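Putative lipase (Bacteroides thetaiotaomicron VPI-5482, PDB 3BZW) probably works as a lipase-type esterase of the GDSL (SGNH) hydrolase family, perhaps acting on lysophospholipids. Local coordinates at residues Asp34-Pro39 against Leu241-Lys246; Ile46-Asp51 against Lys246-Met251; Glu116-Ala121 against Val129-Arg134. One frame throughout, in Å; residues are numbered along the deposited sequence.

Interaction 1 (Asp34-Pro39 against Leu241-Lys246); sequences DSITDP and LHPDTK. With ACT (acetate ion), chain G.
Ile36 and His242 mark where the two backbones come nearest, with 6.1 Å between their CA atoms; one sits in the loop after strand 28-33, the other just ahead of helix 245-258. Ser35 carries its hydroxyl trans to the backbone N (chi1 180°), which leaves OG 3.6 Å from His242 NE2, at a slant to the imidazole. An acetate, probably from the crystallisation liquor, joins the pair. Its O receives a nearly straight bond (168°) from His242 NE2 at 2.9 Å, close to the ring plane, while OXT accepts from Ser35 N at 3.1 Å; Gly68 N and Asn99 ND2 also hydrogen-bond to the ion. His242 ND1 is hydrogen-bonded to Asp239 OD2. This Ser-His-Asp constellation, with Ser35 N, Gly68 N and Asn99 ND2 as the probable oxyanion hole, fits the catalytic triad of SGNH hydrolases, so the acetate probably lies where a substrate's acyl group would. Next to the polar site the contact is apolar: Ile36 CD1 meets Pro243 CD at 3.8 Å, side chains crossing roughly at right angles, and Ile36 CG1 reaches the His242 ring edge at CD2, 4.1 Å away. Asp34 OD1 accepts from Ile36 N at 3.1 Å, closing an Asx turn across Ser35.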
loop_
_atom_site.group_PDB
_atom_site.type_symbol
_atom_site.label_atom_id
_atom_site.label_comp_id
_atom_site.label_asym_id
_atom_site.label_seq_id
_atom_site.Cartn_x
_atom_site.Cartn_y
_atom_site.Cartn_z
ATOM N N ASP A 34 -23.536 30.957 -9.487
ATOM C CA ASP A 34 -22.865 32.204 -9.137
ATOM C C ASP A 34 -22.566 33.102 -10.337
ATOM O O ASP A 34 -23.290 33.089 -11.330
ATOM C CB ASP A 34 -21.567 31.908 -8.366
ATOM C CG ASP A 34 -20.686 30.880 -9.064
ATOM O OD1 ASP A 34 -20.577 30.924 -10.307
ATOM O OD2 ASP A 34 -20.094 30.030 -8.367
ATOM N N SER A 35 -21.493 33.884 -10.245
ATOM C CA SER A 35 -21.138 34.809 -11.321
ATOM C C SER A 35 -20.868 34.152 -12.670
ATOM O O SER A 35 -21.102 34.758 -13.718
ATOM C CB SER A 35 -19.928 35.654 -10.913
ATOM O OG SER A 35 -19.566 36.554 -11.941
ATOM N N ILE A 36 -20.376 32.921 -12.655
ATOM C CA ILE A 36 -20.081 32.234 -13.905
ATOM C C ILE A 36 -21.377 31.927 -14.661
ATOM O O ILE A 36 -21.361 31.643 -15.860
ATOM C CB ILE A 36 -19.245 30.957 -13.635
ATOM C CG1 ILE A 36 -17.882 31.374 -13.060
ATOM C CG2 ILE A 36 -19.052 30.157 -14.920
ATOM C CD1 ILE A 36 -16.896 30.240 -12.852
ATOM N N THR A 37 -22.499 32.024 -13.956
ATOM C CA THR A 37 -23.816 31.788 -14.539
ATOM C C THR A 37 -24.588 33.114 -14.681
ATOM O O THR A 37 -25.429 33.266 -15.571
ATOM C CB THR A 37 -24.625 30.799 -13.660
ATOM O OG1 THR A 37 -24.069 29.481 -13.793
ATOM C CG2 THR A 37 -26.089 30.776 -14.070
ATOM N N ASP A 38 -24.277 34.065 -13.802
ATOM C CA ASP A 38 -24.910 35.391 -13.779
ATOM C C ASP A 38 -24.808 36.107 -15.132
ATOM O O ASP A 38 -23.715 36.274 -15.678
ATOM C CB ASP A 38 -24.230 36.247 -12.703
ATOM C CG ASP A 38 -24.970 37.544 -12.401
ATOM O OD1 ASP A 38 -25.753 38.031 -13.250
ATOM O OD2 ASP A 38 -24.744 38.088 -11.299
ATOM N N PRO A 39 -25.949 36.541 -15.690
ATOM C CA PRO A 39 -25.930 37.241 -16.981
ATOM C C PRO A 39 -25.126 38.539 -16.904
ATOM O O PRO A 39 -24.599 39.015 -17.909
ATOM C CB PRO A 39 -27.412 37.515 -17.248
ATOM C CG PRO A 39 -28.104 36.397 -16.525
ATOM C CD PRO A 39 -27.333 36.319 -15.235
ATOM N N LEU A 241 -10.287 33.592 -12.889
ATOM C CA LEU A 241 -11.369 32.860 -12.227
ATOM C C LEU A 241 -12.583 32.731 -13.146
ATOM O O LEU A 241 -13.107 31.637 -13.351
ATOM C CB LEU A 241 -11.785 33.581 -10.934
ATOM C CG LEU A 241 -13.114 33.184 -10.270
ATOM C CD1 LEU A 241 -13.047 31.734 -9.788
ATOM C CD2 LEU A 241 -13.403 34.119 -9.099
ATOM N N HIS A 242 -13.026 33.852 -13.706
ATOM C CA HIS A 242 -14.186 33.834 -14.588
ATOM C C HIS A 242 -13.839 33.565 -16.049
ATOM O O HIS A 242 -12.990 34.238 -16.637
ATOM C CB HIS A 242 -14.951 35.156 -14.493
ATOM C CG HIS A 242 -15.336 35.534 -13.096
ATOM N ND1 HIS A 242 -14.781 36.608 -12.435
ATOM C CD2 HIS A 242 -16.237 34.991 -12.242
ATOM C CE1 HIS A 242 -15.327 36.716 -11.238
ATOM N NE2 HIS A 242 -16.214 35.747 -11.095
ATOM N N PRO A 243 -14.492 32.563 -16.652
ATOM C CA PRO A 243 -14.238 32.229 -18.053
ATOM C C PRO A 243 -14.693 33.373 -18.965
ATOM O O PRO A 243 -15.622 34.119 -18.623
ATOM C CB PRO A 243 -15.091 30.980 -18.266
ATOM C CG PRO A 243 -15.121 30.348 -16.908
ATOM C CD PRO A 243 -15.336 31.539 -16.013
ATOM N N ASP A 244 -14.032 33.531 -20.108
ATOM C CA ASP A 244 -14.459 34.553 -21.052
ATOM C C ASP A 244 -15.428 33.838 -21.984
ATOM O O ASP A 244 -15.755 32.670 -21.756
ATOM C CB ASP A 244 -13.281 35.146 -21.839
ATOM C CG ASP A 244 -12.416 34.095 -22.510
ATOM O OD1 ASP A 244 -12.857 32.938 -22.680
ATOM O OD2 ASP A 244 -11.273 34.447 -22.890
ATOM N N THR A 245 -15.894 34.524 -23.021
ATOM C CA THR A 245 -16.833 33.916 -23.951
ATOM C C THR A 245 -16.288 32.611 -24.529
ATOM O O THR A 245 -17.019 31.619 -24.627
ATOM C CB THR A 245 -17.187 34.901 -25.091
ATOM O OG1 THR A 245 -18.010 35.951 -24.562
ATOM C CG2 THR A 245 -17.931 34.187 -26.213
ATOM N N LYS A 246 -15.008 32.601 -24.897
ATOM C CA LYS A 246 -14.401 31.395 -25.459
ATOM C C LYS A 246 -14.523 30.239 -24.463
ATOM O O LYS A 246 -14.803 29.106 -24.854
ATOM C CB LYS A 246 -12.927 31.652 -25.810
ATOM C CG LYS A 246 -12.265 30.537 -26.636
ATOM C CD LYS A 246 -10.835 30.909 -27.024
ATOM C CE LYS A 246 -10.200 29.851 -27.924
ATOM N NZ LYS A 246 -10.890 29.748 -29.243
HETATM C C ACT G . -18.224 34.239 -8.530
HETATM O O ACT G . -17.501 35.219 -8.592
HETATM O OXT ACT G . -19.359 34.350 -8.098
HETATM C CH3 ACT G . -17.722 32.898 -9.000
#

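Interaction 2 (Ile46-Asp51 against Lys246-Met251); sequences IKKYWD and KGQERM
Gln248 fills the tight part of this contact, reaching from helix 245-258 onto the residues that lead into helix 49-57; its CA is 4.9 Å from that of Tyr49. Its CB lies only 3.0 Å from Lys47 O, a buried carbonyl with no polar partner in the model, so aliphatic carbon covers an acceptor here. A bend at chi2 (-74°) carries the amide toward Tyr49, where OE1 accepts from Tyr49 N at 2.8 Å; the bond is bent (144°), with the donor tilted from the carbonyl plane. The same OE1 lies at the edge of the Tyr49 ring, 3.2 Å from CD2, and amide and ring are nearly coplanar, 11° apart. Gln248 NE2 donates to Ile36 O, so both ends of the amide are used and its rotation is fixed. Ile46 CG2 packs on Gln248 CG at 3.6 Å, and selenomethionine Met251 touches Tyr49 CD2 with its CE at 3.7 Å. A leucine at Gln248 would probably leave Tyr49 N and Ile36 O without their mates. The packing is looser on the solvent side, around the partly exposed Lys47: its side chain comes no nearer to 246-251 than the 5.8 Å between its CB and Gln248 CB, and its extended chain salt-bridges Glu55. Glu249 meets Phe266 of the second subunit. Tyr49 and Met251 both rest on Phe95 of strand 91-95, which places helices 49-57 and 245-258 side by side against the central parallel sheet, as in the alpha/beta/alpha fold of SGNH hydrolases.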
loop_
_atom_site.group_PDB
_atom_site.type_symbol
_atom_site.label_atom_id
_atom_site.label_comp_id
_atom_site.label_asym_id
_atom_site.label_seq_id
_atom_site.Cartn_x
_atom_site.Cartn_y
_atom_site.Cartn_z
ATOM N N ILE A 46 -19.293 39.047 -21.995
ATOM C CA ILE A 46 -19.270 37.591 -21.935
ATOM C C ILE A 46 -20.615 36.975 -22.310
ATOM O O ILE A 46 -21.653 37.351 -21.765
ATOM C CB ILE A 46 -18.910 37.088 -20.512
ATOM C CG1 ILE A 46 -17.500 37.544 -20.131
ATOM C CG2 ILE A 46 -19.013 35.562 -20.454
ATOM C CD1 ILE A 46 -17.096 37.161 -18.721
ATOM N N LYS A 47 -20.586 36.038 -23.253
ATOM C CA LYS A 47 -21.789 35.322 -23.660
ATOM C C LYS A 47 -21.725 34.052 -22.814
ATOM O O LYS A 47 -20.755 33.294 -22.899
ATOM C CB LYS A 47 -21.735 34.983 -25.151
ATOM C CG LYS A 47 -22.983 34.294 -25.685
ATOM C CD LYS A 47 -22.918 34.157 -27.199
ATOM C CE LYS A 47 -24.166 33.490 -27.753
ATOM N NZ LYS A 47 -24.094 33.347 -29.233
ATOM N N LYS A 48 -22.747 33.834 -21.990
ATOM C CA LYS A 48 -22.772 32.680 -21.091
ATOM C C LYS A 48 -23.180 31.339 -21.702
ATOM O O LYS A 48 -23.869 31.283 -22.724
ATOM C CB LYS A 48 -23.648 32.996 -19.872
ATOM C CG LYS A 48 -23.022 34.016 -18.907
ATOM C CD LYS A 48 -23.000 35.439 -19.481
ATOM C CE LYS A 48 -22.278 36.409 -18.549
ATOM N NZ LYS A 48 -22.325 37.823 -19.048
ATOM N N TYR A 49 -22.751 30.260 -21.052
ATOM C CA TYR A 49 -23.025 28.913 -21.536
ATOM C C TYR A 49 -24.497 28.624 -21.823
ATOM O O TYR A 49 -24.813 27.949 -22.803
ATOM C CB TYR A 49 -22.444 27.878 -20.560
ATOM C CG TYR A 49 -23.122 27.805 -19.209
ATOM C CD1 TYR A 49 -24.182 26.927 -18.988
ATOM C CD2 TYR A 49 -22.689 28.596 -18.144
ATOM C CE1 TYR A 49 -24.795 26.832 -17.737
ATOM C CE2 TYR A 49 -23.298 28.512 -16.888
ATOM C CZ TYR A 49 -24.347 27.628 -16.694
ATOM O OH TYR A 49 -24.943 27.527 -15.457
ATOM N N TRP A 50 -25.400 29.129 -20.989
ATOM C CA TRP A 50 -26.820 28.883 -21.221
ATOM C C TRP A 50 -27.336 29.626 -22.451
ATOM O O TRP A 50 -28.368 29.266 -23.020
ATOM C CB TRP A 50 -27.652 29.257 -19.987
ATOM C CG TRP A 50 -27.228 30.516 -19.299
ATOM C CD1 TRP A 50 -26.449 30.618 -18.180
ATOM C CD2 TRP A 50 -27.544 31.854 -19.689
ATOM N NE1 TRP A 50 -26.262 31.938 -17.848
ATOM C CE2 TRP A 50 -26.923 32.719 -18.759
ATOM C CE3 TRP A 50 -28.294 32.410 -20.736
ATOM C CZ2 TRP A 50 -27.026 34.110 -18.844
ATOM C CZ3 TRP A 50 -28.396 33.799 -20.819
ATOM C CH2 TRP A 50 -27.763 34.630 -19.876
ATOM N N ASP A 51 -26.610 30.661 -22.863
ATOM C CA ASP A 51 -26.995 31.438 -24.035
ATOM C C ASP A 51 -26.652 30.621 -25.286
ATOM O O ASP A 51 -27.371 30.650 -26.285
ATOM C CB ASP A 51 -26.236 32.765 -24.056
ATOM C CG ASP A 51 -27.057 33.895 -24.637
ATOM O OD1 ASP A 51 -27.730 33.675 -25.664
ATOM O OD2 ASP A 51 -27.024 35.007 -24.072
ATOM N N LYS A 246 -15.008 32.601 -24.897
ATOM C CA LYS A 246 -14.401 31.395 -25.459
ATOM C C LYS A 246 -14.523 30.239 -24.463
ATOM O O LYS A 246 -14.803 29.106 -24.854
ATOM C CB LYS A 246 -12.927 31.652 -25.810
ATOM C CG LYS A 246 -12.265 30.537 -26.636
ATOM C CD LYS A 246 -10.835 30.909 -27.024
ATOM C CE LYS A 246 -10.200 29.851 -27.924
ATOM N NZ LYS A 246 -10.890 29.748 -29.243
ATOM N N GLY A 247 -14.333 30.536 -23.177
ATOM C CA GLY A 247 -14.437 29.511 -22.149
ATOM C C GLY A 247 -15.875 29.067 -21.940
ATOM O O GLY A 247 -16.148 27.884 -21.723
ATOM N N GLN A 248 -16.793 30.026 -22.002
ATOM C CA GLN A 248 -18.219 29.747 -21.839
ATOM C C GLN A 248 -18.712 28.850 -22.975
ATOM O O GLN A 248 -19.584 28.003 -22.775
ATOM C CB GLN A 248 -19.017 31.056 -21.844
ATOM C CG GLN A 248 -18.855 31.920 -20.597
ATOM C CD GLN A 248 -19.589 31.363 -19.384
ATOM O OE1 GLN A 248 -20.482 30.526 -19.511
ATOM N NE2 GLN A 248 -19.221 31.842 -18.200
ATOM N N GLU A 249 -18.153 29.040 -24.167
ATOM C CA GLU A 249 -18.556 28.239 -25.312
ATOM C C GLU A 249 -18.017 26.811 -25.201
ATOM O O GLU A 249 -18.704 25.856 -25.564
ATOM C CB GLU A 249 -18.096 28.904 -26.619
ATOM C CG GLU A 249 -18.436 28.100 -27.869
ATOM C CD GLU A 249 -18.550 28.956 -29.126
ATOM O OE1 GLU A 249 -17.818 29.961 -29.244
ATOM O OE2 GLU A 249 -19.369 28.610 -30.007
ATOM N N ARG A 250 -16.795 26.656 -24.699
ATOM C CA ARG A 250 -16.240 25.315 -24.537
ATOM C C ARG A 250 -17.062 24.607 -23.457
ATOM O O ARG A 250 -17.367 23.418 -23.569
ATOM C CB ARG A 250 -14.757 25.385 -24.141
ATOM C CG ARG A 250 -14.146 24.022 -23.819
ATOM C CD ARG A 250 -12.640 23.982 -24.035
ATOM N NE ARG A 250 -12.099 22.666 -23.693
ATOM C CZ ARG A 250 -10.920 22.204 -24.098
ATOM N NH1 ARG A 250 -10.136 22.946 -24.873
ATOM N NH2 ARG A 250 -10.529 20.988 -23.732
HETATM N N MSE A 251 -17.438 25.353 -22.423
HETATM C CA MSE A 251 -18.258 24.812 -21.338
HETATM C C MSE A 251 -19.604 24.334 -21.882
HETATM O O MSE A 251 -20.046 23.218 -21.599
HETATM C CB MSE A 251 -18.509 25.889 -20.278
HETATM C CG MSE A 251 -17.326 26.172 -19.368
HETATM SE SE MSE A 251 -17.520 27.865 -18.431
HETATM C CE MSE A 251 -19.234 27.546 -17.608
#

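Interaction 3 (Glu116-Ala121 against Val129-Arg134); sequences EQVLSA and VTRKKR
Gln117 and Thr130 face each other as a non-hydrogen-bonded pair, flanked by the hydrogen-bonded pairs Glu116-Arg131 and Val118-Val129, in a twisted antiparallel hairpin whose short strand axes make an angle of 118°. Each flanking pair exchanges two backbone bonds; the one from Arg131 N to Glu116 O, at 2.9 Å, points nearly straight at the carbonyl oxygen. What the central pair lacks in backbone bonds its side chains supply: the Gln117 chain folds back at chi2 (-59°), bringing NE2 within 2.7 Å of Thr130 OG1, and the hydroxyl oxygen accepts close to the amide plane. The other face carries Glu116 and Arg131, Val118 and Val129. Val129 holds CG2 between its backbone N and carbonyl carbon, and from there this methyl touches Val118 CG1 at 3.9 Å and Ser120 CB at 3.7 Å. Arg131 bends back at chi2, and its last torsion (chi4 -81°) turns the flat of the guanidinium to that same methyl, with Val129 CG2 3.6 Å above its plane. The guanidinium is held in this pose by two donors: NH1 bonds Thr130 O at 2.8 Å, and NE gives to a water at 3.0 Å that also bonds Ser120 OG. Glu116 CG rests on Lys133 CB at 3.7 Å, the carboxylate leading away while Lys133 NZ bonds Ser186 of the third subunit. Val118 and Arg131 also pack on that subunit, Arg134 salt-bridges its Asp196, and Ala121 pairs with one of its strands. Backbone bonds, an amide-hydroxyl bond and methyls against a guanidinium thus join the strands, while the charged ends of Lys133 and Arg134 serve the subunit interface, consistent with a part for this arm in assembly.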
loop_
_atom_site.group_PDB
_atom_site.type_symbol
_atom_site.label_atom_id
_atom_site.label_comp_id
_atom_site.label_asym_id
_atom_site.label_seq_id
_atom_site.Cartn_x
_atom_site.Cartn_y
_atom_site.Cartn_z
ATOM N N GLU A 116 -29.916 3.344 17.786
ATOM C CA GLU A 116 -31.354 3.527 17.930
ATOM C C GLU A 116 -32.061 2.180 17.970
ATOM O O GLU A 116 -31.533 1.174 17.494
ATOM C CB GLU A 116 -31.916 4.326 16.750
ATOM C CG GLU A 116 -31.512 5.792 16.681
ATOM C CD GLU A 116 -32.082 6.613 17.820
ATOM O OE1 GLU A 116 -33.227 6.337 18.239
ATOM O OE2 GLU A 116 -31.392 7.544 18.287
ATOM N N GLN A 117 -33.252 2.169 18.555
ATOM C CA GLN A 117 -34.063 0.965 18.623
ATOM C C GLN A 117 -35.010 1.068 17.442
ATOM O O GLN A 117 -35.600 2.125 17.215
ATOM C CB GLN A 117 -34.867 0.924 19.925
ATOM C CG GLN A 117 -34.014 0.762 21.161
ATOM C CD GLN A 117 -33.203 -0.510 21.118
ATOM O OE1 GLN A 117 -33.751 -1.612 21.181
ATOM N NE2 GLN A 117 -31.889 -0.370 20.998
ATOM N N VAL A 118 -35.149 -0.015 16.685
ATOM C CA VAL A 118 -36.029 -0.013 15.524
ATOM C C VAL A 118 -36.624 -1.397 15.278
ATOM O O VAL A 118 -35.981 -2.413 15.541
ATOM C CB VAL A 118 -35.260 0.444 14.246
ATOM C CG1 VAL A 118 -34.208 -0.592 13.861
ATOM C CG2 VAL A 118 -36.233 0.674 13.097
ATOM N N LEU A 119 -37.856 -1.431 14.782
ATOM C CA LEU A 119 -38.511 -2.699 14.479
ATOM C C LEU A 119 -37.915 -3.281 13.208
ATOM O O LEU A 119 -37.766 -2.587 12.204
ATOM C CB LEU A 119 -40.017 -2.513 14.276
ATOM C CG LEU A 119 -40.880 -2.370 15.529
ATOM C CD1 LEU A 119 -42.320 -2.049 15.149
ATOM C CD2 LEU A 119 -40.798 -3.654 16.344
ATOM N N SER A 120 -37.572 -4.562 13.261
ATOM C CA SER A 120 -36.998 -5.244 12.117
ATOM C C SER A 120 -37.461 -6.698 12.123
ATOM O O SER A 120 -37.656 -7.287 13.184
ATOM C CB SER A 120 -35.473 -5.174 12.181
ATOM O OG SER A 120 -34.894 -5.775 11.041
ATOM N N ALA A 121 -37.641 -7.269 10.937
ATOM C CA ALA A 121 -38.082 -8.653 10.824
ATOM C C ALA A 121 -37.579 -9.261 9.527
ATOM O O ALA A 121 -37.715 -8.665 8.459
ATOM C CB ALA A 121 -39.599 -8.726 10.876
ATOM N N VAL A 129 -34.826 -3.976 17.614
ATOM C CA VAL A 129 -33.408 -4.300 17.526
ATOM C C VAL A 129 -32.578 -3.021 17.545
ATOM O O VAL A 129 -33.070 -1.948 17.192
ATOM C CB VAL A 129 -33.091 -5.088 16.233
ATOM C CG1 VAL A 129 -33.954 -6.336 16.167
ATOM C CG2 VAL A 129 -33.325 -4.215 15.012
ATOM N N THR A 130 -31.320 -3.139 17.959
ATOM C CA THR A 130 -30.432 -1.987 18.022
ATOM C C THR A 130 -29.649 -1.826 16.726
ATOM O O THR A 130 -28.927 -2.729 16.312
ATOM C CB THR A 130 -29.431 -2.125 19.180
ATOM O OG1 THR A 130 -30.144 -2.310 20.410
ATOM C CG2 THR A 130 -28.565 -0.876 19.281
ATOM N N ARG A 131 -29.794 -0.667 16.091
ATOM C CA ARG A 131 -29.098 -0.388 14.840
ATOM C C ARG A 131 -28.601 1.048 14.817
ATOM O O ARG A 131 -29.285 1.958 15.289
ATOM C CB ARG A 131 -30.038 -0.610 13.649
ATOM C CG ARG A 131 -30.541 -2.033 13.481
ATOM C CD ARG A 131 -29.491 -2.935 12.847
ATOM N NE ARG A 131 -30.006 -4.282 12.616
ATOM C CZ ARG A 131 -30.087 -5.233 13.543
ATOM N NH1 ARG A 131 -29.680 -5.001 14.784
ATOM N NH2 ARG A 131 -30.588 -6.419 13.228
ATOM N N LYS A 132 -27.405 1.256 14.276
ATOM C CA LYS A 132 -26.871 2.606 14.186
ATOM C C LYS A 132 -27.702 3.338 13.137
ATOM O O LYS A 132 -27.928 2.814 12.044
ATOM C CB LYS A 132 -25.398 2.575 13.767
ATOM C CG LYS A 132 -24.756 3.955 13.685
ATOM C CD LYS A 132 -23.288 3.883 13.280
ATOM C CE LYS A 132 -22.447 3.180 14.336
ATOM N NZ LYS A 132 -20.995 3.226 13.992
ATOM N N LYS A 133 -28.174 4.534 13.477
ATOM C CA LYS A 133 -28.984 5.331 12.562
ATOM C C LYS A 133 -28.276 6.650 12.293
ATOM O O LYS A 133 -27.712 7.256 13.209
ATOM C CB LYS A 133 -30.359 5.619 13.172
ATOM C CG LYS A 133 -31.352 6.271 12.208
ATOM C CD LYS A 133 -32.592 6.777 12.937
ATOM C CE LYS A 133 -33.740 7.081 11.968
ATOM N NZ LYS A 133 -33.386 8.100 10.943
ATOM N N ARG A 134 -28.299 7.092 11.040
ATOM C CA ARG A 134 -27.658 8.348 10.676
ATOM C C ARG A 134 -28.702 9.406 10.332
ATOM O O ARG A 134 -29.781 9.092 9.818
ATOM C CB ARG A 134 -26.708 8.142 9.491
ATOM C CG ARG A 134 -27.393 7.724 8.200
ATOM C CD ARG A 134 -26.364 7.361 7.137
ATOM N NE ARG A 134 -26.987 6.760 5.961
ATOM C CZ ARG A 134 -26.308 6.211 4.958
ATOM N NH1 ARG A 134 -24.981 6.189 4.988
ATOM N NH2 ARG A 134 -26.955 5.676 3.927
HETATM O O HOH W 1 -32.226 -4.571 10.593
#

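How the interactions relate
Interactions 1 and 2 are neighbours, their centres about 7 Å apart. They share Lys246 and helix 245-258, and their segments alternate along the chain: 34-39, 46-51, then 241-246 running into 246-251. Thr37 OG1 and Tyr49 OH, 2.7 Å apart, probably form a hydrogen bond between them, as do Thr37 O and Trp50 NE1 at 2.8 Å. The loops carrying Ser35 and His242, both probably catalytic, are thus tied directly to the start of helix 49-57 and to helix 245-258. Interaction 3 falls between these segments in sequence, yet its centre lies about 48 and 50 Å from those of interactions 1 and 2, on the opposite side of the chain's centre, in a hairpin arm that meets another subunit.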